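Local coordinates for type-2 restriction enzyme NlaIV (Neisseria lactamica, PDB 6QM2), which recognises the double-stranded DNA sequence 5'-GGNNCC-3' and cleaves it at the centre, giving blunt fragments with terminal 5'-phosphates, at residues Q10-K15 and G55-K60; G27-F32 and D44-I49; T71-D76 and D103-K108; W158-Q163 and E192-A197. One frame throughout, in Å; residues are numbered along the deposited sequence.

Interaction 1: Q10-K15 and G55-K60; sequences QQIFDK and GGWLRK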
loop_
_atom_site.group_PDB
_atom_site.type_symbol
_atom_site.label_atom_id
_atom_site.label_comp_id
_atom_site.label_asym_id
_atom_site.label_seq_id
_atom_site.Cartn_x
_atom_site.Cartn_y
_atom_site.Cartn_z
ATOM N N GLN A 10 24.758 -16.815 -8.400
ATOM C CA GLN A 10 24.816 -18.143 -7.773
ATOM C C GLN A 10 25.554 -18.113 -6.426
ATOM O O GLN A 10 25.181 -18.833 -5.498
ATOM C CB GLN A 10 25.472 -19.155 -8.726
ATOM C CG GLN A 10 25.461 -20.607 -8.253
ATOM C CD GLN A 10 24.079 -21.230 -8.245
ATOM O OE1 GLN A 10 23.370 -21.207 -9.250
ATOM N NE2 GLN A 10 23.699 -21.814 -7.115
ATOM N N GLN A 11 26.596 -17.288 -6.326
ATOM C CA GLN A 11 27.322 -17.100 -5.066
ATOM C C GLN A 11 26.437 -16.402 -4.027
ATOM O O GLN A 11 26.462 -16.767 -2.853
ATOM C CB GLN A 11 28.620 -16.309 -5.283
ATOM C CG GLN A 11 29.732 -17.102 -5.964
ATOM C CD GLN A 11 30.933 -16.244 -6.347
ATOM O OE1 GLN A 11 30.793 -15.141 -6.881
ATOM N NE2 GLN A 11 32.128 -16.758 -6.082
ATOM N N ILE A 12 25.658 -15.411 -4.472
ATOM C CA ILE A 12 24.691 -14.710 -3.609
ATOM C C ILE A 12 23.584 -15.662 -3.144
ATOM O O ILE A 12 23.220 -15.658 -1.969
ATOM C CB ILE A 12 24.076 -13.473 -4.315
ATOM C CG1 ILE A 12 25.147 -12.396 -4.518
ATOM C CG2 ILE A 12 22.921 -12.886 -3.506
ATOM C CD1 ILE A 12 24.768 -11.320 -5.514
ATOM N N PHE A 13 23.055 -16.460 -4.070
ATOM C CA PHE A 13 22.059 -17.486 -3.751
ATOM C C PHE A 13 22.590 -18.437 -2.680
ATOM O O PHE A 13 21.963 -18.608 -1.635
ATOM C CB PHE A 13 21.665 -18.259 -5.018
ATOM C CG PHE A 13 20.665 -19.366 -4.784
ATOM C CD1 PHE A 13 19.390 -19.085 -4.299
ATOM C CD2 PHE A 13 20.989 -20.693 -5.073
ATOM C CE1 PHE A 13 18.467 -20.102 -4.093
ATOM C CE2 PHE A 13 20.067 -21.713 -4.871
ATOM C CZ PHE A 13 18.805 -21.417 -4.380
ATOM N N ASP A 14 23.760 -19.022 -2.938
ATOM C CA ASP A 14 24.383 -19.976 -2.009
ATOM C C ASP A 14 24.779 -19.339 -0.676
ATOM O O ASP A 14 24.677 -19.989 0.366
ATOM C CB ASP A 14 25.612 -20.647 -2.642
ATOM C CG ASP A 14 25.251 -21.614 -3.763
ATOM O OD1 ASP A 14 24.283 -22.395 -3.613
ATOM O OD2 ASP A 14 25.957 -21.607 -4.794
ATOM N N LYS A 15 25.225 -18.082 -0.707
ATOM C CA LYS A 15 25.606 -17.378 0.520
ATOM C C LYS A 15 24.394 -17.168 1.428
ATOM O O LYS A 15 24.453 -17.480 2.617
ATOM C CB LYS A 15 26.298 -16.042 0.219
ATOM C CG LYS A 15 26.921 -15.398 1.448
ATOM C CD LYS A 15 27.859 -14.246 1.117
ATOM C CE LYS A 15 28.729 -13.905 2.322
ATOM N NZ LYS A 15 29.245 -12.512 2.301
ATOM N N GLY A 55 19.204 -5.303 -1.104
ATOM C CA GLY A 55 20.023 -4.101 -1.272
ATOM C C GLY A 55 20.869 -3.791 -0.048
ATOM O O GLY A 55 22.078 -3.607 -0.158
ATOM N N GLY A 56 20.230 -3.757 1.119
ATOM C CA GLY A 56 20.928 -3.550 2.388
ATOM C C GLY A 56 21.892 -4.668 2.758
ATOM O O GLY A 56 22.950 -4.407 3.322
ATOM N N TRP A 57 21.516 -5.908 2.450
ATOM C CA TRP A 57 22.359 -7.088 2.707
ATOM C C TRP A 57 23.617 -7.104 1.849
ATOM O O TRP A 57 24.693 -7.444 2.334
ATOM C CB TRP A 57 21.557 -8.364 2.453
ATOM C CG TRP A 57 22.305 -9.655 2.634
ATOM C CD1 TRP A 57 22.374 -10.403 3.767
ATOM C CD2 TRP A 57 23.043 -10.371 1.634
ATOM N NE1 TRP A 57 23.118 -11.537 3.546
ATOM C CE2 TRP A 57 23.544 -11.543 2.245
ATOM C CE3 TRP A 57 23.338 -10.133 0.283
ATOM C CZ2 TRP A 57 24.325 -12.480 1.555
ATOM C CZ3 TRP A 57 24.116 -11.070 -0.408
ATOM C CH2 TRP A 57 24.600 -12.227 0.234
ATOM N N LEU A 58 23.468 -6.772 0.569
ATOM C CA LEU A 58 24.615 -6.618 -0.321
ATOM C C LEU A 58 25.528 -5.489 0.166
ATOM O O LEU A 58 26.744 -5.661 0.250
ATOM C CB LEU A 58 24.161 -6.318 -1.755
ATOM C CG LEU A 58 23.397 -7.390 -2.535
ATOM C CD1 LEU A 58 22.760 -6.766 -3.769
ATOM C CD2 LEU A 58 24.293 -8.555 -2.923
ATOM N N ARG A 59 24.924 -4.350 0.502
ATOM C CA ARG A 59 25.672 -3.149 0.891
ATOM C C ARG A 59 26.415 -3.336 2.225
ATOM O O ARG A 59 27.500 -2.781 2.409
ATOM C CB ARG A 59 24.732 -1.930 0.933
ATOM C CG ARG A 59 25.387 -0.583 0.638
ATOM C CD ARG A 59 24.394 0.434 0.073
ATOM N NE ARG A 59 23.097 0.378 0.765
ATOM C CZ ARG A 59 21.920 0.025 0.234
ATOM N NH1 ARG A 59 21.783 -0.302 -1.053
ATOM N NH2 ARG A 59 20.839 0.015 1.013
ATOM N N LYS A 60 25.840 -4.134 3.129
ATOM C CA LYS A 60 26.477 -4.464 4.412
ATOM C C LYS A 60 27.576 -5.523 4.290
ATOM O O LYS A 60 28.480 -5.558 5.123
ATOM C CB LYS A 60 25.437 -4.919 5.444
ATOM C CG LYS A 60 25.952 -4.909 6.879
ATOM C CD LYS A 60 24.838 -5.119 7.891
ATOM C CE LYS A 60 25.280 -4.745 9.299
ATOM N NZ LYS A 60 24.119 -4.646 10.224
#
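W57 of helix 44-60 spans the gap to I12 and K15 of helix 9-18, and the contact it makes is apolar. The six-membered half of the indole does the touching. CG2 of I12 approaches it obliquely, 3.8 Å from CZ3 of W57, while the aliphatic part of K15 crosses the ring edge at a slant, with CG of K15 3.9 Å from CZ2 of W57. The other arm of I12 ends in CD1, which meets CD2 of L58 at 3.8 Å, the two side chains crossing at about a right angle. A branched isoleucine suits this place because each arm serves its own partner. Both helices belong to a nuclease of the PDDEXK clan; their directions differ by 98°, and the axes of these segments approach no closer than 12.8 Å. Across so wide a spacing a long, flat tryptophan can still reach the facing helix, and with CG anti to its backbone N (chi1 178°) it is carried toward it. W57 also packs on V36 of the second subunit. Among polar interactions, NE2 of Q10 donates to OD2 of D14 (3.2 Å) one helical turn on, meeting the carboxylate from above its plane, and W57 NE1 bonds weakly to E20.

Interaction 2: G27-F32 and D44-I49; sequences GQIRFF and DVVGNI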
loop_
_atom_site.group_PDB
_atom_site.type_symbol
_atom_site.label_atom_id
_atom_site.label_comp_id
_atom_site.label_asym_id
_atom_site.label_seq_id
_atom_site.Cartn_x
_atom_site.Cartn_y
_atom_site.Cartn_z
ATOM N N GLY A 27 12.183 -12.633 10.888
ATOM C CA GLY A 27 12.204 -11.191 10.623
ATOM C C GLY A 27 10.837 -10.562 10.801
ATOM O O GLY A 27 9.846 -11.272 10.957
ATOM N N GLN A 28 10.781 -9.232 10.772
ATOM C CA GLN A 28 9.529 -8.501 11.002
ATOM C C GLN A 28 9.647 -7.005 10.699
ATOM O O GLN A 28 10.702 -6.404 10.909
ATOM C CB GLN A 28 9.068 -8.689 12.452
ATOM C CG GLN A 28 10.168 -8.512 13.492
ATOM C CD GLN A 28 9.644 -8.595 14.911
ATOM O OE1 GLN A 28 9.880 -7.697 15.720
ATOM N NE2 GLN A 28 8.924 -9.673 15.221
ATOM N N ILE A 29 8.552 -6.412 10.222
ATOM C CA ILE A 29 8.478 -4.961 10.009
ATOM C C ILE A 29 8.129 -4.349 11.359
ATOM O O ILE A 29 7.338 -4.921 12.115
ATOM C CB ILE A 29 7.408 -4.552 8.966
ATOM C CG1 ILE A 29 7.577 -5.326 7.650
ATOM C CG2 ILE A 29 7.484 -3.050 8.685
ATOM C CD1 ILE A 29 6.379 -5.238 6.728
ATOM N N ARG A 30 8.710 -3.188 11.657
ATOM C CA ARG A 30 8.537 -2.562 12.965
ATOM C C ARG A 30 8.619 -1.036 12.870
ATOM O O ARG A 30 9.529 -0.502 12.236
ATOM C CB ARG A 30 9.584 -3.119 13.947
ATOM C CG ARG A 30 9.060 -3.283 15.366
ATOM C CD ARG A 30 9.861 -4.263 16.207
ATOM N NE ARG A 30 9.218 -4.471 17.510
ATOM C CZ ARG A 30 8.141 -5.233 17.745
ATOM N NH1 ARG A 30 7.659 -5.322 18.985
ATOM N NH2 ARG A 30 7.532 -5.909 16.769
ATOM N N PHE A 31 7.660 -0.349 13.495
ATOM C CA PHE A 31 7.600 1.116 13.485
ATOM C C PHE A 31 7.968 1.667 14.856
ATOM O O PHE A 31 7.317 1.349 15.846
ATOM C CB PHE A 31 6.201 1.601 13.090
ATOM C CG PHE A 31 6.033 3.098 13.173
ATOM C CD1 PHE A 31 6.852 3.942 12.432
ATOM C CD2 PHE A 31 5.061 3.664 13.994
ATOM C CE1 PHE A 31 6.704 5.322 12.504
ATOM C CE2 PHE A 31 4.906 5.042 14.068
ATOM C CZ PHE A 31 5.730 5.873 13.323
ATOM N N PHE A 32 9.007 2.500 14.890
ATOM C CA PHE A 32 9.476 3.155 16.105
ATOM C C PHE A 32 9.037 4.611 16.041
ATOM O O PHE A 32 9.089 5.226 14.981
ATOM C CB PHE A 32 11.010 3.090 16.193
ATOM C CG PHE A 32 11.567 1.684 16.223
ATOM C CD1 PHE A 32 11.715 0.948 15.046
ATOM C CD2 PHE A 32 11.963 1.099 17.426
ATOM C CE1 PHE A 32 12.229 -0.345 15.072
ATOM C CE2 PHE A 32 12.477 -0.195 17.457
ATOM C CZ PHE A 32 12.611 -0.918 16.279
ATOM N N ASP A 44 0.937 -6.840 2.160
ATOM C CA ASP A 44 1.389 -6.384 0.830
ATOM C C ASP A 44 2.743 -5.643 0.820
ATOM O O ASP A 44 3.441 -5.657 -0.197
ATOM C CB ASP A 44 0.307 -5.519 0.153
ATOM C CG ASP A 44 -0.067 -4.276 0.965
ATOM O OD1 ASP A 44 0.128 -4.265 2.201
ATOM O OD2 ASP A 44 -0.577 -3.310 0.361
ATOM N N VAL A 45 3.106 -5.009 1.937
ATOM C CA VAL A 45 4.382 -4.275 2.067
ATOM C C VAL A 45 5.616 -5.198 2.051
ATOM O O VAL A 45 6.698 -4.763 1.648
ATOM C CB VAL A 45 4.383 -3.367 3.335
ATOM C CG1 VAL A 45 5.758 -2.764 3.632
ATOM C CG2 VAL A 45 3.356 -2.253 3.181
ATOM N N VAL A 46 5.457 -6.459 2.462
ATOM C CA VAL A 46 6.592 -7.391 2.571
ATOM C C VAL A 46 7.269 -7.609 1.214
ATOM O O VAL A 46 8.484 -7.474 1.110
ATOM C CB VAL A 46 6.185 -8.758 3.186
ATOM C CG1 VAL A 46 7.364 -9.735 3.194
ATOM C CG2 VAL A 46 5.649 -8.570 4.602
ATOM N N GLY A 47 6.480 -7.919 0.186
ATOM C CA GLY A 47 6.998 -8.160 -1.169
ATOM C C GLY A 47 7.816 -7.025 -1.773
ATOM O O GLY A 47 8.832 -7.271 -2.429
ATOM N N ASN A 48 7.378 -5.786 -1.543
ATOM C CA ASN A 48 8.085 -4.592 -2.040
ATOM C C ASN A 48 9.389 -4.304 -1.293
ATOM O O ASN A 48 10.289 -3.664 -1.846
ATOM C CB ASN A 48 7.188 -3.348 -1.948
ATOM C CG ASN A 48 5.938 -3.451 -2.810
ATOM O OD1 ASN A 48 5.950 -4.050 -3.889
ATOM N ND2 ASN A 48 4.852 -2.853 -2.335
ATOM N N ILE A 49 9.478 -4.771 -0.045
ATOM C CA ILE A 49 10.594 -4.460 0.843
ATOM C C ILE A 49 11.702 -5.524 0.866
ATOM O O ILE A 49 12.814 -5.219 1.294
ATOM C CB ILE A 49 10.074 -4.125 2.276
ATOM C CG1 ILE A 49 10.868 -2.964 2.881
ATOM C CG2 ILE A 49 10.080 -5.330 3.213
ATOM C CD1 ILE A 49 10.523 -1.611 2.285
#
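I29 of strand 27-33 lies across from the beginning of helix 44-60, with its CA 8.0 Å from the CA of V46, a spacing that only side chains can bridge. I29 does so with its longest arm. The chain continues extended past CG1 (chi2 165°), and its terminal CD1 reaches two valines at once, 4.0 Å from CG1 of V45 and 4.0 Å from CG2 of V46. Compact beta-branched valines on successive residues thus offer one methyl each to the tip of the isoleucine. The strand is the first of a beta-hairpin, paired with strand 36-40, and its outer edge joins a strand of the second subunit in an antiparallel ladder, so that one sheet continues through the dimer interface. F31 of that subunit packs on I29 as well, in keeping with a buried apolar residue at this place. Next to the valines, I49 also directs its CB toward the strand, but it stops short of it and rests on V40 of the second subunit. V45 and N48 pack on Q42 of the same neighbouring chain.

Interaction 3: T71-D76 and D103-K108; sequences TQMPPD and DIADFK. With NA (sodium ion), chain B; K (potassium ion), chain C.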
loop_
_atom_site.group_PDB
_atom_site.type_symbol
_atom_site.label_atom_id
_atom_site.label_comp_id
_atom_site.label_asym_id
_atom_site.label_seq_id
_atom_site.Cartn_x
_atom_site.Cartn_y
_atom_site.Cartn_z
ATOM N N THR A 71 12.049 0.717 -13.090
ATOM C CA THR A 71 11.289 -0.305 -12.349
ATOM C C THR A 71 10.497 -1.266 -13.252
ATOM O O THR A 71 10.210 -2.396 -12.846
ATOM C CB THR A 71 10.308 0.339 -11.352
ATOM O OG1 THR A 71 9.464 1.268 -12.043
ATOM C CG2 THR A 71 11.066 1.059 -10.243
ATOM N N GLN A 72 10.152 -0.821 -14.463
ATOM C CA GLN A 72 9.299 -1.596 -15.381
ATOM C C GLN A 72 9.991 -2.769 -16.088
ATOM O O GLN A 72 9.319 -3.716 -16.505
ATOM C CB GLN A 72 8.685 -0.678 -16.441
ATOM C CG GLN A 72 7.838 0.451 -15.869
ATOM C CD GLN A 72 6.699 0.848 -16.788
ATOM O OE1 GLN A 72 5.749 0.090 -16.968
ATOM N NE2 GLN A 72 6.784 2.041 -17.365
ATOM N N MET A 73 11.317 -2.709 -16.215
ATOM C CA MET A 73 12.096 -3.700 -16.966
ATOM C C MET A 73 13.132 -4.356 -16.057
ATOM O O MET A 73 13.574 -3.724 -15.099
ATOM C CB MET A 73 12.807 -2.984 -18.123
ATOM C CG MET A 73 12.724 -3.694 -19.458
ATOM S SD MET A 73 11.005 -3.905 -19.949
ATOM C CE MET A 73 11.157 -5.393 -20.912
ATOM N N PRO A 74 13.531 -5.617 -16.337
ATOM C CA PRO A 74 14.683 -6.151 -15.596
ATOM C C PRO A 74 16.004 -5.488 -16.030
ATOM O O PRO A 74 16.057 -4.883 -17.108
ATOM C CB PRO A 74 14.668 -7.645 -15.949
ATOM C CG PRO A 74 13.970 -7.719 -17.263
ATOM C CD PRO A 74 12.925 -6.643 -17.208
ATOM N N PRO A 75 17.061 -5.572 -15.196
ATOM C CA PRO A 75 17.172 -6.201 -13.882
ATOM C C PRO A 75 16.934 -5.200 -12.747
ATOM O O PRO A 75 16.565 -4.054 -13.008
ATOM C CB PRO A 75 18.625 -6.671 -13.872
ATOM C CG PRO A 75 19.343 -5.609 -14.643
ATOM C CD PRO A 75 18.350 -4.971 -15.587
ATOM N N ASP A 76 17.116 -5.646 -11.508
ATOM C CA ASP A 76 17.090 -4.765 -10.339
ATOM C C ASP A 76 18.507 -4.367 -9.942
ATOM O O ASP A 76 18.758 -3.202 -9.620
ATOM C CB ASP A 76 16.382 -5.441 -9.157
ATOM C CG ASP A 76 14.893 -5.663 -9.407
ATOM O OD1 ASP A 76 14.225 -4.753 -9.946
ATOM O OD2 ASP A 76 14.387 -6.752 -9.047
ATOM N N ASP A 103 4.827 -10.030 -11.608
ATOM C CA ASP A 103 4.829 -9.993 -13.066
ATOM C C ASP A 103 6.266 -10.089 -13.573
ATOM O O ASP A 103 7.201 -9.678 -12.887
ATOM C CB ASP A 103 4.193 -8.689 -13.558
ATOM C CG ASP A 103 2.759 -8.518 -13.075
ATOM O OD1 ASP A 103 1.938 -9.438 -13.290
ATOM O OD2 ASP A 103 2.458 -7.455 -12.488
ATOM N N ILE A 104 6.439 -10.627 -14.775
ATOM C CA ILE A 104 7.750 -10.668 -15.414
ATOM C C ILE A 104 8.017 -9.287 -16.016
ATOM O O ILE A 104 8.944 -8.593 -15.592
ATOM C CB ILE A 104 7.848 -11.782 -16.491
ATOM C CG1 ILE A 104 7.433 -13.150 -15.922
ATOM C CG2 ILE A 104 9.255 -11.848 -17.073
ATOM C CD1 ILE A 104 8.078 -13.514 -14.602
ATOM N N ALA A 105 7.182 -8.884 -16.971
ATOM C CA ALA A 105 7.312 -7.589 -17.650
ATOM C C ALA A 105 6.154 -7.376 -18.620
ATOM O O ALA A 105 5.532 -8.341 -19.060
ATOM C CB ALA A 105 8.630 -7.517 -18.409
ATOM N N ASP A 106 5.877 -6.118 -18.962
ATOM C CA ASP A 106 4.941 -5.805 -20.044
ATOM C C ASP A 106 5.419 -6.526 -21.295
ATOM O O ASP A 106 6.598 -6.447 -21.627
ATOM C CB ASP A 106 4.884 -4.297 -20.309
ATOM C CG ASP A 106 3.995 -3.938 -21.502
ATOM O OD1 ASP A 106 2.870 -4.471 -21.596
ATOM O OD2 ASP A 106 4.414 -3.119 -22.348
ATOM N N PHE A 107 4.521 -7.239 -21.973
ATOM C CA PHE A 107 4.906 -8.011 -23.154
ATOM C C PHE A 107 5.418 -7.136 -24.305
ATOM O O PHE A 107 6.425 -7.477 -24.930
ATOM C CB PHE A 107 3.771 -8.914 -23.653
ATOM C CG PHE A 107 4.121 -9.655 -24.910
ATOM C CD1 PHE A 107 4.876 -10.822 -24.853
ATOM C CD2 PHE A 107 3.751 -9.154 -26.156
ATOM C CE1 PHE A 107 5.232 -11.493 -26.012
ATOM C CE2 PHE A 107 4.107 -9.820 -27.320
ATOM C CZ PHE A 107 4.848 -10.990 -27.246
ATOM N N LYS A 108 4.733 -6.030 -24.597
ATOM C CA LYS A 108 5.152 -5.174 -25.711
ATOM C C LYS A 108 6.572 -4.670 -25.489
ATOM O O LYS A 108 7.393 -4.725 -26.399
ATOM C CB LYS A 108 4.195 -3.998 -25.945
ATOM C CG LYS A 108 4.700 -2.996 -26.988
ATOM C CD LYS A 108 3.598 -2.400 -27.855
ATOM C CE LYS A 108 2.518 -1.698 -27.041
ATOM N NZ LYS A 108 1.590 -0.915 -27.906
HETATM NA NA NA B . 14.882 -2.501 -13.976
HETATM K K K C . 9.906 -6.110 -13.718
HETATM O O HOH W 1 6.779 -3.982 -17.271
HETATM O O HOH W 2 14.430 -2.328 -11.502
HETATM O O HOH W 3 6.885 -5.802 -14.450
#
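A105 and M73 join the start of helix 107-116 to the loop that carries P75 and D76, which, with E90 and K92, fit the PD-(D/E)XK signature of this nuclease clan. In that loop the carbonyl O of M73 binds the sodium ion at 2.1 Å, beside P75 O, S68 and N70; a water on the ion also donates to OD1 of D76 (2.9 Å). Along the second segment, D103 comes first: its carbonyl O hydrogen-bonds with K92, and its carboxylate forms a salt bridge with R173. I104 follows, turning its carbonyl O to the potassium ion at a long 3.3 Å, where E90 is a further ligand, while its side chain packs on I172. A105 then directs its methyl at the loop. CB of A105 lies 4.1 Å from CE of M73, whose flexible chain bends at chi2 (59°) and returns to A105 although its CB points the other way; alanine's short methyl suits a place where the two backbones run near each other, CA of A105 and CA of M73 being 6.2 Å apart. D106 is linked through a water, which accepts from its backbone N (2.9 Å) and donates to Q72 O (2.7 Å). Its aspartate side chain, well suited to the N-cap position, caps a backbone N of the helix. F107 faces away, packing on helix 191-204, and its carbonyl O hydrogen-bonds with OG of S111.

Interaction 4: W158-Q163 and E192-A197; sequences WAINLQ and EDFVSA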
loop_
_atom_site.group_PDB
_atom_site.type_symbol
_atom_site.label_atom_id
_atom_site.label_comp_id
_atom_site.label_asym_id
_atom_site.label_seq_id
_atom_site.Cartn_x
_atom_site.Cartn_y
_atom_site.Cartn_z
ATOM N N TRP A 158 -2.951 -18.409 -26.071
ATOM C CA TRP A 158 -1.739 -17.650 -26.392
ATOM C C TRP A 158 -0.526 -18.549 -26.234
ATOM O O TRP A 158 -0.561 -19.507 -25.460
ATOM C CB TRP A 158 -1.600 -16.435 -25.472
ATOM C CG TRP A 158 -2.754 -15.504 -25.560
ATOM C CD1 TRP A 158 -3.914 -15.569 -24.847
ATOM C CD2 TRP A 158 -2.878 -14.376 -26.429
ATOM N NE1 TRP A 158 -4.754 -14.546 -25.212
ATOM C CE2 TRP A 158 -4.142 -13.794 -26.179
ATOM C CE3 TRP A 158 -2.042 -13.791 -27.385
ATOM C CZ2 TRP A 158 -4.590 -12.657 -26.853
ATOM C CZ3 TRP A 158 -2.487 -12.660 -28.057
ATOM C CH2 TRP A 158 -3.753 -12.106 -27.788
ATOM N N ALA A 159 0.548 -18.230 -26.952
ATOM C CA ALA A 159 1.764 -19.045 -26.913
ATOM C C ALA A 159 2.489 -18.944 -25.572
ATOM O O ALA A 159 3.054 -19.933 -25.111
ATOM C CB ALA A 159 2.698 -18.681 -28.057
ATOM N N ILE A 160 2.467 -17.759 -24.957
ATOM C CA ILE A 160 3.048 -17.549 -23.617
ATOM C C ILE A 160 1.964 -17.118 -22.628
ATOM O O ILE A 160 0.966 -16.511 -23.025
ATOM C CB ILE A 160 4.221 -16.522 -23.632
ATOM C CG1 ILE A 160 5.008 -16.585 -22.314
ATOM C CG2 ILE A 160 3.733 -15.097 -23.901
ATOM C CD1 ILE A 160 6.370 -15.937 -22.376
ATOM N N ASN A 161 2.161 -17.452 -21.349
ATOM C CA ASN A 161 1.220 -17.085 -20.292
ATOM C C ASN A 161 1.183 -15.578 -20.092
ATOM O O ASN A 161 2.185 -14.972 -19.715
ATOM C CB ASN A 161 1.568 -17.773 -18.966
ATOM C CG ASN A 161 0.504 -17.554 -17.897
ATOM O OD1 ASN A 161 -0.688 -17.452 -18.199
ATOM N ND2 ASN A 161 0.933 -17.483 -16.640
ATOM N N LEU A 162 0.010 -14.999 -20.337
ATOM C CA LEU A 162 -0.196 -13.559 -20.341
ATOM C C LEU A 162 -1.328 -13.146 -19.418
ATOM O O LEU A 162 -2.141 -13.965 -18.982
ATOM C CB LEU A 162 -0.552 -13.097 -21.748
ATOM C CG LEU A 162 0.550 -13.205 -22.794
ATOM C CD1 LEU A 162 -0.062 -13.129 -24.183
ATOM C CD2 LEU A 162 1.602 -12.128 -22.587
ATOM N N GLN A 163 -1.351 -11.848 -19.147
ATOM C CA GLN A 163 -2.447 -11.168 -18.488
ATOM C C GLN A 163 -3.160 -10.468 -19.641
ATOM O O GLN A 163 -2.641 -9.506 -20.208
ATOM C CB GLN A 163 -1.886 -10.202 -17.430
ATOM C CG GLN A 163 -2.725 -8.992 -17.018
ATOM C CD GLN A 163 -1.885 -7.940 -16.298
ATOM O OE1 GLN A 163 -1.953 -6.750 -16.613
ATOM N NE2 GLN A 163 -1.071 -8.381 -15.341
ATOM N N GLU A 192 15.388 -21.428 -25.900
ATOM C CA GLU A 192 14.938 -21.375 -27.298
ATOM C C GLU A 192 13.417 -21.487 -27.407
ATOM O O GLU A 192 12.794 -20.768 -28.195
ATOM C CB GLU A 192 15.608 -22.467 -28.153
ATOM C CG GLU A 192 17.091 -22.242 -28.460
ATOM C CD GLU A 192 18.048 -22.727 -27.374
ATOM O OE1 GLU A 192 17.592 -23.271 -26.342
ATOM O OE2 GLU A 192 19.277 -22.559 -27.555
ATOM N N ASP A 193 12.832 -22.376 -26.601
ATOM C CA ASP A 193 11.378 -22.582 -26.580
ATOM C C ASP A 193 10.635 -21.358 -26.045
ATOM O O ASP A 193 9.639 -20.939 -26.635
ATOM C CB ASP A 193 11.008 -23.827 -25.756
ATOM C CG ASP A 193 11.460 -25.138 -26.409
ATOM O OD1 ASP A 193 12.019 -25.121 -27.525
ATOM O OD2 ASP A 193 11.251 -26.203 -25.794
ATOM N N PHE A 194 11.122 -20.795 -24.936
ATOM C CA PHE A 194 10.601 -19.525 -24.397
ATOM C C PHE A 194 10.584 -18.432 -25.471
ATOM O O PHE A 194 9.569 -17.768 -25.673
ATOM C CB PHE A 194 11.430 -19.074 -23.181
ATOM C CG PHE A 194 11.081 -17.697 -22.660
ATOM C CD1 PHE A 194 10.021 -17.518 -21.783
ATOM C CD2 PHE A 194 11.823 -16.581 -23.033
ATOM C CE1 PHE A 194 9.703 -16.256 -21.299
ATOM C CE2 PHE A 194 11.506 -15.317 -22.552
ATOM C CZ PHE A 194 10.445 -15.153 -21.684
ATOM N N VAL A 195 11.705 -18.272 -26.168
ATOM C CA VAL A 195 11.828 -17.253 -27.207
ATOM C C VAL A 195 10.883 -17.565 -28.367
ATOM O O VAL A 195 10.280 -16.645 -28.931
ATOM C CB VAL A 195 13.290 -17.103 -27.701
ATOM C CG1 VAL A 195 13.379 -16.164 -28.904
ATOM C CG2 VAL A 195 14.186 -16.591 -26.574
ATOM N N SER A 196 10.752 -18.850 -28.713
ATOM C CA SER A 196 9.793 -19.283 -29.742
ATOM C C SER A 196 8.366 -18.884 -29.383
ATOM O O SER A 196 7.607 -18.446 -30.252
ATOM C CB SER A 196 9.854 -20.794 -29.971
ATOM O OG SER A 196 8.903 -21.193 -30.948
ATOM N N ALA A 197 8.017 -19.036 -28.104
ATOM C CA ALA A 197 6.719 -18.588 -27.596
ATOM C C ALA A 197 6.560 -17.075 -27.741
ATOM O O ALA A 197 5.520 -16.611 -28.219
ATOM C CB ALA A 197 6.529 -19.009 -26.146
#
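The ring of F194 is met by I160, whose terminal CD1 comes obliquely to within 3.5 Å of CE1 of F194; W149 and T152 also pack against this phenylalanine. The second flat group, the indole of W158, has CD1 of L162 over one face, toward the rim and 3.4 Å above the plane. With CG1 anti to the backbone N (chi1 -166°) and the chain extended, the long arm of I160 is carried out to the ring of F194. Next to this pair the backbones come much closer, since A159 and A197 each carry only a methyl and their CA atoms are 5.0 Å apart. CB of A159 sits 3.5 Å from the carbonyl O of A197, and CB of A197 in turn lies 4.2 Å from CB of I160. Around this apolar patch, A159 N hydrogen-bonds with Q204 of the same helix and A159 O with S154; on the helix side, D193 forms a salt bridge with K242. The loop leads directly into strand 162-165, and the arrangement is a loop-on-helix contact, in which helix 191-204 packs on the loop entering that strand, an edge strand of the three-stranded antiparallel sheet.

In the fold
Interactions 1 and 2 share helix 44-60, with centres 19 Å apart, and interaction 2 is nested within the chain loop that interaction 1 closes. Both also touch the second subunit, so helix 44-60 takes part in the dimer contacts at both places. Interactions 3 and 4 follow in series along the chain. Their centres are 15 Å apart, both reach the three-stranded sheet 105-106, 168-172 and 162-165, and they touch directly where CB of F107 lies 4.0 Å from CD2 of L162. Interaction 4 lies across the chain's centre from interactions 1 and 2, 31 and 34 Å away, while interaction 3, with the bound ions, is nearest that centre. The metal-binding loop thus lies between the dimer-contacting side and the side with helix 191-204 and the small sheet.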